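Local coordinates for glutathione transferase lambda1 (Populus trichocarpa, PDB 4PQH), which binds glutathione and probably transfers it to electrophilic substrates or acts as a thiol transferase, as a monomeric plant Lambda-class enzyme of the glutathione transferase superfamily, at residues A[12-17]-A[66-71]; A[22-27]-A[81-86]; A[38-43]-A[175-180]. One frame throughout, in Å; residues are numbered along the deposited sequence.

In the fold
The three contacts run from the edge of the thioredoxin-like domain to its border with the helical domain. Contacts 1 and 2 dock the chain ahead of strand 28-32 onto that domain. Contact 1 sits at the start of helix 67-73 and contact 2 at strand 81-84. Their centres are about 16 Å apart, and they touch through Tyr69 and Ser81, whose hydroxyls probably hydrogen-bond. Contact 3 lies deep in the chain, about 22 Å from contact 1 and 23 Å from contact 2, centre to centre. It joins the two domains beside glutathione. Contact 1 lies farther from that ligand: Pro66 follows Arg65, which binds it, but the Pro66 side chain is about 11 Å from it.

Contact 1 of 3, residues A[12-17]-A[66-71]; sequences PVLTSN and PAWYKE
Ser16 and Pro66 bring the two backbones together, with Ser16 CA 3.7 Å from Pro66 CA. Segment 12-17 is an irregular chain that passes the start of helix 67-73. No direct hydrogen bond joins the two segments. One water bridges them instead: it donates to Ser16 O at 2.6 Å and accepts from Ala67 N at 3.0 Å. Within segment 12-17, Thr15 OG1 accepts from Asn17 N at 3.2 Å, an ST turn that bends the chain here.

The Pro66 ring lies against the backbone of 14-15. Its CB is 3.4 Å from Thr15 O, and its CD is 3.7 Å from Leu14 O. Leu14 reaches Trp68 with one methyl: CD1 stands 3.8 Å from Trp68 CZ2, at the edge of the indole and near its plane. The two side chains cross at about a right angle. Trp68 has CG between its backbone N and carbonyl carbon (chi1 55°). This folds the indole back over Pro66, whose CB lies 3.1 Å above the ring plane, toward the rim. The indole NE1 hydrogen-bonds Ser18 O, and Ser16 OG hydrogen-bonds Asp64 OD1, so polar bonds to adjoining residues flank the apolar contact.

The indole also packs on Pro20 and Pro21. Leu14 has backbone hydrogen bonds with Pro59 and Asp61, at and just after the end of strand 55-59. The N-terminal chain is thus fitted between this outer strand and the start of helix 67-73.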
loop_
_atom_site.group_PDB
_atom_site.type_symbol
_atom_site.label_atom_id
_atom_site.label_comp_id
_atom_site.label_asym_id
_atom_site.label_seq_id
_atom_site.Cartn_x
_atom_site.Cartn_y
_atom_site.Cartn_z
ATOM N N PRO A 12 4.642 -18.111 -8.309
ATOM C CA PRO A 12 3.265 -18.474 -8.657
ATOM C C PRO A 12 2.271 -18.262 -7.520
ATOM O O PRO A 12 2.626 -18.356 -6.346
ATOM C CB PRO A 12 3.362 -19.976 -8.969
ATOM C CG PRO A 12 4.803 -20.227 -9.240
ATOM C CD PRO A 12 5.546 -19.272 -8.366
ATOM N N VAL A 13 1.022 -17.998 -7.888
ATOM C CA VAL A 13 -0.064 -17.870 -6.924
ATOM C C VAL A 13 -0.414 -19.224 -6.282
ATOM O O VAL A 13 -0.609 -20.219 -6.981
ATOM C CB VAL A 13 -1.310 -17.265 -7.603
ATOM C CG1 VAL A 13 -2.421 -17.052 -6.589
ATOM C CG2 VAL A 13 -0.944 -15.955 -8.295
ATOM N N LEU A 14 -0.482 -19.257 -4.952
ATOM C CA LEU A 14 -0.807 -20.484 -4.226
ATOM C C LEU A 14 -2.309 -20.598 -3.980
ATOM O O LEU A 14 -2.967 -19.630 -3.590
ATOM C CB LEU A 14 -0.033 -20.555 -2.906
ATOM C CG LEU A 14 1.490 -20.496 -3.057
ATOM C CD1 LEU A 14 2.192 -20.581 -1.709
ATOM C CD2 LEU A 14 1.977 -21.588 -3.991
ATOM N N THR A 15 -2.851 -21.787 -4.207
ATOM C CA THR A 15 -4.292 -21.979 -4.122
ATOM C C THR A 15 -4.651 -22.998 -3.051
ATOM O O THR A 15 -3.796 -23.438 -2.284
ATOM C CB THR A 15 -4.869 -22.424 -5.472
ATOM O OG1 THR A 15 -4.474 -23.776 -5.742
ATOM C CG2 THR A 15 -4.367 -21.511 -6.586
ATOM N N SER A 16 -5.924 -23.377 -3.004
ATOM C CA SER A 16 -6.384 -24.361 -2.029
ATOM C C SER A 16 -5.697 -25.707 -2.231
ATOM O O SER A 16 -5.650 -26.529 -1.318
ATOM C CB SER A 16 -7.900 -24.536 -2.115
ATOM O OG SER A 16 -8.278 -25.048 -3.382
ATOM N N ASN A 17 -5.158 -25.922 -3.428
ATOM C CA ASN A 17 -4.485 -27.172 -3.755
ATOM C C ASN A 17 -2.970 -27.112 -3.577
ATOM O O ASN A 17 -2.257 -28.049 -3.939
ATOM C CB ASN A 17 -4.830 -27.612 -5.183
ATOM C CG ASN A 17 -6.217 -28.228 -5.290
ATOM O OD1 ASN A 17 -6.989 -28.233 -4.330
ATOM N ND2 ASN A 17 -6.537 -28.753 -6.468
ATOM N N PRO A 66 -5.548 -21.351 0.142
ATOM C CA PRO A 66 -5.069 -22.487 0.927
ATOM C C PRO A 66 -5.574 -22.424 2.361
ATOM O O PRO A 66 -5.472 -21.387 3.021
ATOM C CB PRO A 66 -3.552 -22.307 0.896
ATOM C CG PRO A 66 -3.338 -20.871 0.592
ATOM C CD PRO A 66 -4.441 -20.501 -0.328
ATOM N N ALA A 67 -6.127 -23.537 2.832
ATOM C CA ALA A 67 -6.616 -23.633 4.199
ATOM C C ALA A 67 -5.477 -23.461 5.196
ATOM O O ALA A 67 -5.694 -22.994 6.316
ATOM C CB ALA A 67 -7.319 -24.959 4.421
ATOM N N TRP A 68 -4.264 -23.820 4.781
ATOM C CA TRP A 68 -3.105 -23.700 5.665
ATOM C C TRP A 68 -2.777 -22.256 6.033
ATOM O O TRP A 68 -2.045 -22.017 6.988
ATOM C CB TRP A 68 -1.859 -24.420 5.108
ATOM C CG TRP A 68 -1.417 -24.029 3.711
ATOM C CD1 TRP A 68 -1.524 -24.792 2.582
ATOM C CD2 TRP A 68 -0.780 -22.803 3.304
ATOM N NE1 TRP A 68 -1.003 -24.118 1.502
ATOM C CE2 TRP A 68 -0.534 -22.900 1.919
ATOM C CE3 TRP A 68 -0.391 -21.639 3.977
ATOM C CZ2 TRP A 68 0.058 -21.870 1.191
ATOM C CZ3 TRP A 68 0.206 -20.616 3.251
ATOM C CH2 TRP A 68 0.425 -20.741 1.873
ATOM N N TYR A 69 -3.311 -21.295 5.281
ATOM C CA TYR A 69 -3.033 -19.894 5.578
ATOM C C TYR A 69 -3.664 -19.510 6.910
ATOM O O TYR A 69 -2.982 -19.052 7.821
ATOM C CB TYR A 69 -3.502 -18.964 4.453
ATOM C CG TYR A 69 -3.166 -17.505 4.703
ATOM C CD1 TYR A 69 -1.841 -17.079 4.806
ATOM C CD2 TYR A 69 -4.170 -16.553 4.843
ATOM C CE1 TYR A 69 -1.537 -15.754 5.034
ATOM C CE2 TYR A 69 -3.863 -15.219 5.077
ATOM C CZ TYR A 69 -2.544 -14.830 5.175
ATOM O OH TYR A 69 -2.233 -13.505 5.407
ATOM N N LYS A 70 -4.969 -19.726 7.025
ATOM C CA LYS A 70 -5.680 -19.438 8.261
ATOM C C LYS A 70 -5.219 -20.368 9.384
ATOM O O LYS A 70 -5.120 -19.963 10.542
ATOM C CB LYS A 70 -7.191 -19.567 8.034
ATOM C CG LYS A 70 -8.038 -19.530 9.297
ATOM C CD LYS A 70 -9.520 -19.640 8.962
ATOM C CE LYS A 70 -10.370 -19.801 10.216
ATOM N NZ LYS A 70 -10.184 -18.670 11.168
ATOM N N GLU A 71 -4.910 -21.609 9.027
ATOM C CA GLU A 71 -4.613 -22.635 10.020
ATOM C C GLU A 71 -3.178 -22.601 10.547
ATOM O O GLU A 71 -2.939 -22.906 11.714
ATOM C CB GLU A 71 -4.952 -24.023 9.465
ATOM C CG GLU A 71 -6.440 -24.219 9.176
ATOM C CD GLU A 71 -6.748 -25.538 8.483
ATOM O OE1 GLU A 71 -5.806 -26.315 8.220
ATOM O OE2 GLU A 71 -7.939 -25.794 8.198
HETATM O O HOH W 1 -6.693 -25.874 1.005
#

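Contact 2 of 3, residues A[22-27]-A[81-86]; sequences PVFDGT and SLEHNN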
loop_
_atom_site.group_PDB
_atom_site.type_symbol
_atom_site.label_atom_id
_atom_site.label_comp_id
_atom_site.label_asym_id
_atom_site.label_seq_id
_atom_site.Cartn_x
_atom_site.Cartn_y
_atom_site.Cartn_z
ATOM N N PRO A 22 7.296 -23.627 4.394
ATOM C CA PRO A 22 7.807 -23.713 5.756
ATOM C C PRO A 22 7.276 -22.507 6.503
ATOM O O PRO A 22 7.206 -21.418 5.939
ATOM C CB PRO A 22 9.320 -23.589 5.568
ATOM C CG PRO A 22 9.572 -24.020 4.166
ATOM C CD PRO A 22 8.374 -23.573 3.391
ATOM N N VAL A 23 6.851 -22.707 7.738
ATOM C CA VAL A 23 6.537 -21.580 8.605
ATOM C C VAL A 23 7.520 -21.501 9.767
ATOM O O VAL A 23 7.796 -22.503 10.428
ATOM C CB VAL A 23 5.090 -21.646 9.127
ATOM C CG1 VAL A 23 4.810 -20.481 10.067
ATOM C CG2 VAL A 23 4.116 -21.635 7.962
ATOM N N PHE A 24 8.055 -20.304 9.989
ATOM C CA PHE A 24 9.028 -20.047 11.049
ATOM C C PHE A 24 10.338 -20.816 10.870
ATOM O O PHE A 24 10.918 -21.293 11.842
ATOM C CB PHE A 24 8.431 -20.316 12.436
ATOM C CG PHE A 24 7.354 -19.342 12.835
ATOM C CD1 PHE A 24 7.194 -18.145 12.158
ATOM C CD2 PHE A 24 6.507 -19.624 13.895
ATOM C CE1 PHE A 24 6.206 -17.249 12.528
ATOM C CE2 PHE A 24 5.519 -18.732 14.271
ATOM C CZ PHE A 24 5.368 -17.543 13.584
ATOM N N ASP A 25 10.805 -20.921 9.631
ATOM C CA ASP A 25 12.090 -21.562 9.355
ATOM C C ASP A 25 13.227 -20.544 9.334
ATOM O O ASP A 25 14.379 -20.892 9.085
ATOM C CB ASP A 25 12.040 -22.327 8.030
ATOM C CG ASP A 25 11.911 -21.408 6.826
ATOM O OD1 ASP A 25 11.523 -20.237 7.000
ATOM O OD2 ASP A 25 12.192 -21.865 5.699
ATOM N N GLY A 26 12.897 -19.280 9.580
ATOM C CA GLY A 26 13.895 -18.228 9.590
ATOM C C GLY A 26 13.832 -17.311 8.383
ATOM O O GLY A 26 14.394 -16.219 8.399
ATOM N N THR A 27 13.157 -17.760 7.331
ATOM C CA THR A 27 12.941 -16.937 6.146
ATOM C C THR A 27 11.825 -15.935 6.409
ATOM O O THR A 27 10.811 -16.274 7.024
ATOM C CB THR A 27 12.558 -17.806 4.922
ATOM O OG1 THR A 27 13.694 -18.569 4.499
ATOM C CG2 THR A 27 12.087 -16.943 3.757
ATOM N N SER A 81 0.017 -10.261 5.512
ATOM C CA SER A 81 0.626 -10.576 6.790
ATOM C C SER A 81 2.120 -10.790 6.556
ATOM O O SER A 81 2.541 -11.153 5.450
ATOM C CB SER A 81 -0.029 -11.794 7.446
ATOM O OG SER A 81 0.240 -12.988 6.736
ATOM N N LEU A 82 2.908 -10.550 7.596
ATOM C CA LEU A 82 4.355 -10.643 7.507
ATOM C C LEU A 82 4.852 -11.628 8.544
ATOM O O LEU A 82 4.590 -11.465 9.739
ATOM C CB LEU A 82 4.998 -9.278 7.751
ATOM C CG LEU A 82 6.527 -9.246 7.675
ATOM C CD1 LEU A 82 7.000 -9.468 6.243
ATOM C CD2 LEU A 82 7.064 -7.941 8.238
ATOM N N GLU A 83 5.552 -12.655 8.067
ATOM C CA GLU A 83 6.206 -13.641 8.908
ATOM C C GLU A 83 7.659 -13.223 9.042
ATOM O O GLU A 83 8.402 -13.190 8.056
ATOM C CB GLU A 83 6.113 -15.010 8.240
ATOM C CG GLU A 83 6.846 -16.125 8.944
ATOM C CD GLU A 83 6.930 -17.375 8.088
ATOM O OE1 GLU A 83 6.173 -17.462 7.099
ATOM O OE2 GLU A 83 7.755 -18.261 8.393
ATOM N N HIS A 84 8.061 -12.890 10.265
ATOM C CA HIS A 84 9.406 -12.394 10.514
ATOM C C HIS A 84 9.752 -12.650 11.973
ATOM O O HIS A 84 8.961 -12.339 12.861
ATOM C CB HIS A 84 9.484 -10.894 10.203
ATOM C CG HIS A 84 10.845 -10.301 10.403
ATOM N ND1 HIS A 84 11.950 -10.720 9.692
ATOM C CD2 HIS A 84 11.278 -9.323 11.230
ATOM C CE1 HIS A 84 13.006 -10.027 10.076
ATOM N NE2 HIS A 84 12.628 -9.172 11.010
ATOM N N ASN A 85 10.925 -13.230 12.210
ATOM C CA ASN A 85 11.407 -13.493 13.566
ATOM C C ASN A 85 10.388 -14.182 14.469
ATOM O O ASN A 85 10.117 -13.715 15.577
ATOM C CB ASN A 85 11.890 -12.200 14.233
ATOM C CG ASN A 85 13.154 -11.653 13.603
ATOM O OD1 ASN A 85 13.892 -12.374 12.931
ATOM N ND2 ASN A 85 13.415 -10.372 13.827
ATOM N N ASN A 86 9.817 -15.280 13.979
ATOM C CA ASN A 86 8.898 -16.107 14.762
ATOM C C ASN A 86 7.626 -15.390 15.211
ATOM O O ASN A 86 7.065 -15.688 16.266
ATOM C CB ASN A 86 9.619 -16.718 15.968
ATOM C CG ASN A 86 10.871 -17.471 15.573
ATOM O OD1 ASN A 86 10.859 -18.269 14.635
ATOM N ND2 ASN A 86 11.965 -17.212 16.282
HETATM O O HOH W 2 12.420 -14.088 9.885
HETATM O O HOH W 3 10.222 -17.758 9.040
#
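Phe24 and Glu83 make the direct hydrogen bond of this contact. Phe24 N donates to Glu83 OE2 at 2.6 Å, nearly straight (165°) but from above the carboxylate plane. Glu83 CG is anti to the backbone N (chi1 175°), and the extended chain beyond it carries the carboxylate across to the loop. OE2 also forms a salt bridge with Arg29 NH1. The same Arg29 nitrogen pairs with Asp25 OD1, which lies 4.5 Å from Glu83 OE2. The shared arginine probably offsets the repulsion between the two acids.

Two waters extend the polar network. One accepts from Gly26 N and lies 2.6 Å from both Thr27 O and Glu83 OE2. Another links Gly26 O to Asn85 N. Asp25 OD1 also accepts from Thr27 N at 3.0 Å, an Asx turn that shapes the loop.

The remaining packing centres on the Phe24 ring. Asn86 CA sits 3.8 Å from the ring centroid, a CH-pi contact over one face. Val23 CG1 covers the opposite face, toward the rim. Glu83 CG lies 3.8 Å from Phe24 CD1.

Phe24 and Glu83 both touch Val88 on strand 87-90. Glu83 OE1 hydrogen-bonds Tyr31 OH, and its backbone pairs with Arg29. The loop therefore rests at the turn between strands 81-84 and 87-90, just before its own chain enters strand 28-32.

Contact 3 of 3, residues A[38-43]-A[175-180]; sequences YAQRVW and YAPFIE. With GSH (glutathione), chain C.
Glu180 OE1 accepts from Gln40 NE2 at 2.9 Å (161°), on the syn side of the carboxylate. It also bonds Tyr214 OH. Gln40, with CG anti to the backbone N, extends its amide across to Glu180. Glu180 OE1 lies close to the Gln40 amide plane, which is turned 72° from the carboxylate. Gln40 OE1 accepts from Arg181 NH1, and NE2 has a second bond to Thr217 OG1, so both ends of the amide are held. Pro177 CB also meets Gln40 OE1 at 3.2 Å, where segments 38-43 and 175-180 cross at 133°.

Phe178 packs between Tyr38 and Arg41. Its edge points at the Tyr38 face in an edge-to-face pair, with centroids 5.0 Å apart. Phe178 CE2 lies over one face of the Arg41 guanidinium, 3.4 Å from NH2. Arg41 NE bonds Ala174 O, and NH1 bonds Ser92 OG, itself a glutathione ligand. On the other Tyr38 face, glutathione CB1 sits over the ring centre, and Tyr38 CD1 is 3.4 Å from glutathione O11.

Tyr38 is thus clamped between substrate and the helical domain. The Arg41 bond is consistent with positioning Ser92, and its charge would probably favour binding of the nearby glutathione carboxylate.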
loop_
_atom_site.group_PDB
_atom_site.type_symbol
_atom_site.label_atom_id
_atom_site.label_comp_id
_atom_site.label_asym_id
_atom_site.label_seq_id
_atom_site.Cartn_x
_atom_site.Cartn_y
_atom_site.Cartn_z
ATOM N N TYR A 38 -4.155 -3.247 -0.010
ATOM C CA TYR A 38 -3.548 -3.235 1.315
ATOM C C TYR A 38 -2.211 -3.960 1.293
ATOM O O TYR A 38 -1.217 -3.489 1.865
ATOM C CB TYR A 38 -4.491 -3.885 2.330
ATOM C CG TYR A 38 -5.786 -3.135 2.474
ATOM C CD1 TYR A 38 -5.858 -1.977 3.235
ATOM C CD2 TYR A 38 -6.938 -3.576 1.837
ATOM C CE1 TYR A 38 -7.046 -1.284 3.359
ATOM C CE2 TYR A 38 -8.117 -2.893 1.957
ATOM C CZ TYR A 38 -8.173 -1.754 2.716
ATOM O OH TYR A 38 -9.364 -1.083 2.827
ATOM N N ALA A 39 -2.179 -5.099 0.609
ATOM C CA ALA A 39 -0.946 -5.865 0.466
ATOM C C ALA A 39 0.069 -5.111 -0.393
ATOM O O ALA A 39 1.278 -5.156 -0.133
ATOM C CB ALA A 39 -1.241 -7.246 -0.121
ATOM N N GLN A 40 -0.421 -4.406 -1.408
ATOM C CA GLN A 40 0.460 -3.630 -2.269
ATOM C C GLN A 40 1.228 -2.580 -1.477
ATOM O O GLN A 40 2.391 -2.327 -1.774
ATOM C CB GLN A 40 -0.329 -2.970 -3.397
ATOM C CG GLN A 40 0.549 -2.456 -4.530
ATOM C CD GLN A 40 -0.232 -1.650 -5.549
ATOM O OE1 GLN A 40 -1.457 -1.512 -5.438
ATOM N NE2 GLN A 40 0.463 -1.124 -6.553
ATOM N N ARG A 41 0.601 -1.971 -0.472
ATOM C CA ARG A 41 1.312 -1.030 0.407
ATOM C C ARG A 41 2.600 -1.631 0.932
ATOM O O ARG A 41 3.652 -0.984 0.938
ATOM C CB ARG A 41 0.451 -0.683 1.620
ATOM C CG ARG A 41 -0.726 0.236 1.349
ATOM C CD ARG A 41 -1.494 0.473 2.647
ATOM N NE ARG A 41 -2.462 1.567 2.554
ATOM C CZ ARG A 41 -3.529 1.700 3.336
ATOM N NH1 ARG A 41 -3.799 0.791 4.267
ATOM N NH2 ARG A 41 -4.325 2.747 3.183
ATOM N N VAL A 42 2.516 -2.875 1.371
ATOM C CA VAL A 42 3.640 -3.520 2.033
ATOM C C VAL A 42 4.668 -3.993 1.008
ATOM O O VAL A 42 5.879 -3.901 1.222
ATOM C CB VAL A 42 3.158 -4.696 2.926
ATOM C CG1 VAL A 42 4.282 -5.158 3.826
ATOM C CG2 VAL A 42 1.973 -4.251 3.786
ATOM N N TRP A 43 4.173 -4.470 -0.124
ATOM C CA TRP A 43 5.018 -4.865 -1.238
ATOM C C TRP A 43 5.845 -3.661 -1.738
ATOM O O TRP A 43 7.055 -3.778 -1.989
ATOM C CB TRP A 43 4.125 -5.429 -2.336
ATOM C CG TRP A 43 4.800 -5.949 -3.560
ATOM C CD1 TRP A 43 6.142 -6.047 -3.807
ATOM C CD2 TRP A 43 4.139 -6.450 -4.725
ATOM N NE1 TRP A 43 6.349 -6.585 -5.062
ATOM C CE2 TRP A 43 5.134 -6.836 -5.642
ATOM C CE3 TRP A 43 2.795 -6.617 -5.075
ATOM C CZ2 TRP A 43 4.827 -7.369 -6.896
ATOM C CZ3 TRP A 43 2.490 -7.145 -6.321
ATOM C CH2 TRP A 43 3.502 -7.515 -7.215
ATOM N N TYR A 175 -1.043 5.635 0.377
ATOM C CA TYR A 175 -2.081 6.100 -0.541
ATOM C C TYR A 175 -1.964 5.581 -1.970
ATOM O O TYR A 175 -2.972 5.475 -2.663
ATOM C CB TYR A 175 -2.154 7.630 -0.541
ATOM C CG TYR A 175 -2.895 8.186 0.647
ATOM C CD1 TYR A 175 -4.264 8.366 0.588
ATOM C CD2 TYR A 175 -2.240 8.496 1.841
ATOM C CE1 TYR A 175 -4.961 8.851 1.659
ATOM C CE2 TYR A 175 -2.933 8.986 2.926
ATOM C CZ TYR A 175 -4.300 9.163 2.829
ATOM O OH TYR A 175 -5.029 9.647 3.891
ATOM N N ALA A 176 -0.745 5.276 -2.420
ATOM C CA ALA A 176 -0.529 4.893 -3.815
ATOM C C ALA A 176 -1.448 3.780 -4.358
ATOM O O ALA A 176 -2.013 3.943 -5.430
ATOM C CB ALA A 176 0.954 4.595 -4.106
ATOM N N PRO A 177 -1.628 2.664 -3.620
ATOM C CA PRO A 177 -2.501 1.616 -4.184
ATOM C C PRO A 177 -3.959 2.035 -4.327
ATOM O O PRO A 177 -4.660 1.565 -5.222
ATOM C CB PRO A 177 -2.397 0.494 -3.145
ATOM C CG PRO A 177 -1.031 0.707 -2.521
ATOM C CD PRO A 177 -0.987 2.204 -2.377
ATOM N N PHE A 178 -4.407 2.930 -3.462
ATOM C CA PHE A 178 -5.783 3.378 -3.508
ATOM C C PHE A 178 -6.025 4.435 -4.572
ATOM O O PHE A 178 -7.002 4.347 -5.319
ATOM C CB PHE A 178 -6.233 3.767 -2.109
ATOM C CG PHE A 178 -6.284 2.585 -1.193
ATOM C CD1 PHE A 178 -7.399 1.758 -1.186
ATOM C CD2 PHE A 178 -5.190 2.239 -0.420
ATOM C CE1 PHE A 178 -7.435 0.642 -0.397
ATOM C CE2 PHE A 178 -5.224 1.113 0.374
ATOM C CZ PHE A 178 -6.362 0.316 0.393
ATOM N N ILE A 179 -5.111 5.392 -4.710
ATOM C CA ILE A 179 -5.222 6.356 -5.796
ATOM C C ILE A 179 -5.078 5.648 -7.157
ATOM O O ILE A 179 -5.783 5.971 -8.115
ATOM C CB ILE A 179 -4.230 7.520 -5.607
ATOM C CG1 ILE A 179 -4.631 8.307 -4.351
ATOM C CG2 ILE A 179 -4.208 8.409 -6.844
ATOM C CD1 ILE A 179 -3.699 9.457 -4.002
ATOM N N GLU A 180 -4.214 4.636 -7.209
ATOM C CA GLU A 180 -4.019 3.825 -8.410
ATOM C C GLU A 180 -5.328 3.201 -8.890
ATOM O O GLU A 180 -5.564 3.086 -10.084
ATOM C CB GLU A 180 -2.996 2.722 -8.121
ATOM C CG GLU A 180 -2.817 1.692 -9.213
ATOM C CD GLU A 180 -1.835 0.600 -8.824
ATOM O OE1 GLU A 180 -0.790 0.925 -8.225
ATOM O OE2 GLU A 180 -2.096 -0.583 -9.123
HETATM N N1 GSH C . -7.139 -3.624 7.629
HETATM C CA1 GSH C . -6.467 -4.621 6.818
HETATM C C1 GSH C . -5.139 -4.043 6.424
HETATM O O11 GSH C . -4.999 -2.801 6.422
HETATM O O12 GSH C . -4.190 -4.791 6.126
HETATM C CB1 GSH C . -7.303 -4.959 5.581
HETATM C CG1 GSH C . -6.793 -6.185 4.825
HETATM C CD1 GSH C . -7.824 -6.628 3.811
HETATM O OE1 GSH C . -9.128 -6.099 3.884
HETATM N N2 GSH C . -7.469 -7.514 2.877
HETATM C CA2 GSH C . -8.516 -8.127 2.067
HETATM C C2 GSH C . -8.643 -9.590 2.351
HETATM O O2 GSH C . -7.528 -10.327 2.774
HETATM C CB2 GSH C . -8.244 -7.975 0.579
HETATM S SG2 GSH C . -8.523 -6.306 -0.068
HETATM N N3 GSH C . -9.835 -10.158 2.180
HETATM C CA3 GSH C . -9.972 -11.589 2.370
HETATM C C3 GSH C . -11.037 -11.918 3.386
HETATM O O31 GSH C . -11.371 -13.106 3.584
HETATM O O32 GSH C . -11.588 -11.013 4.050
#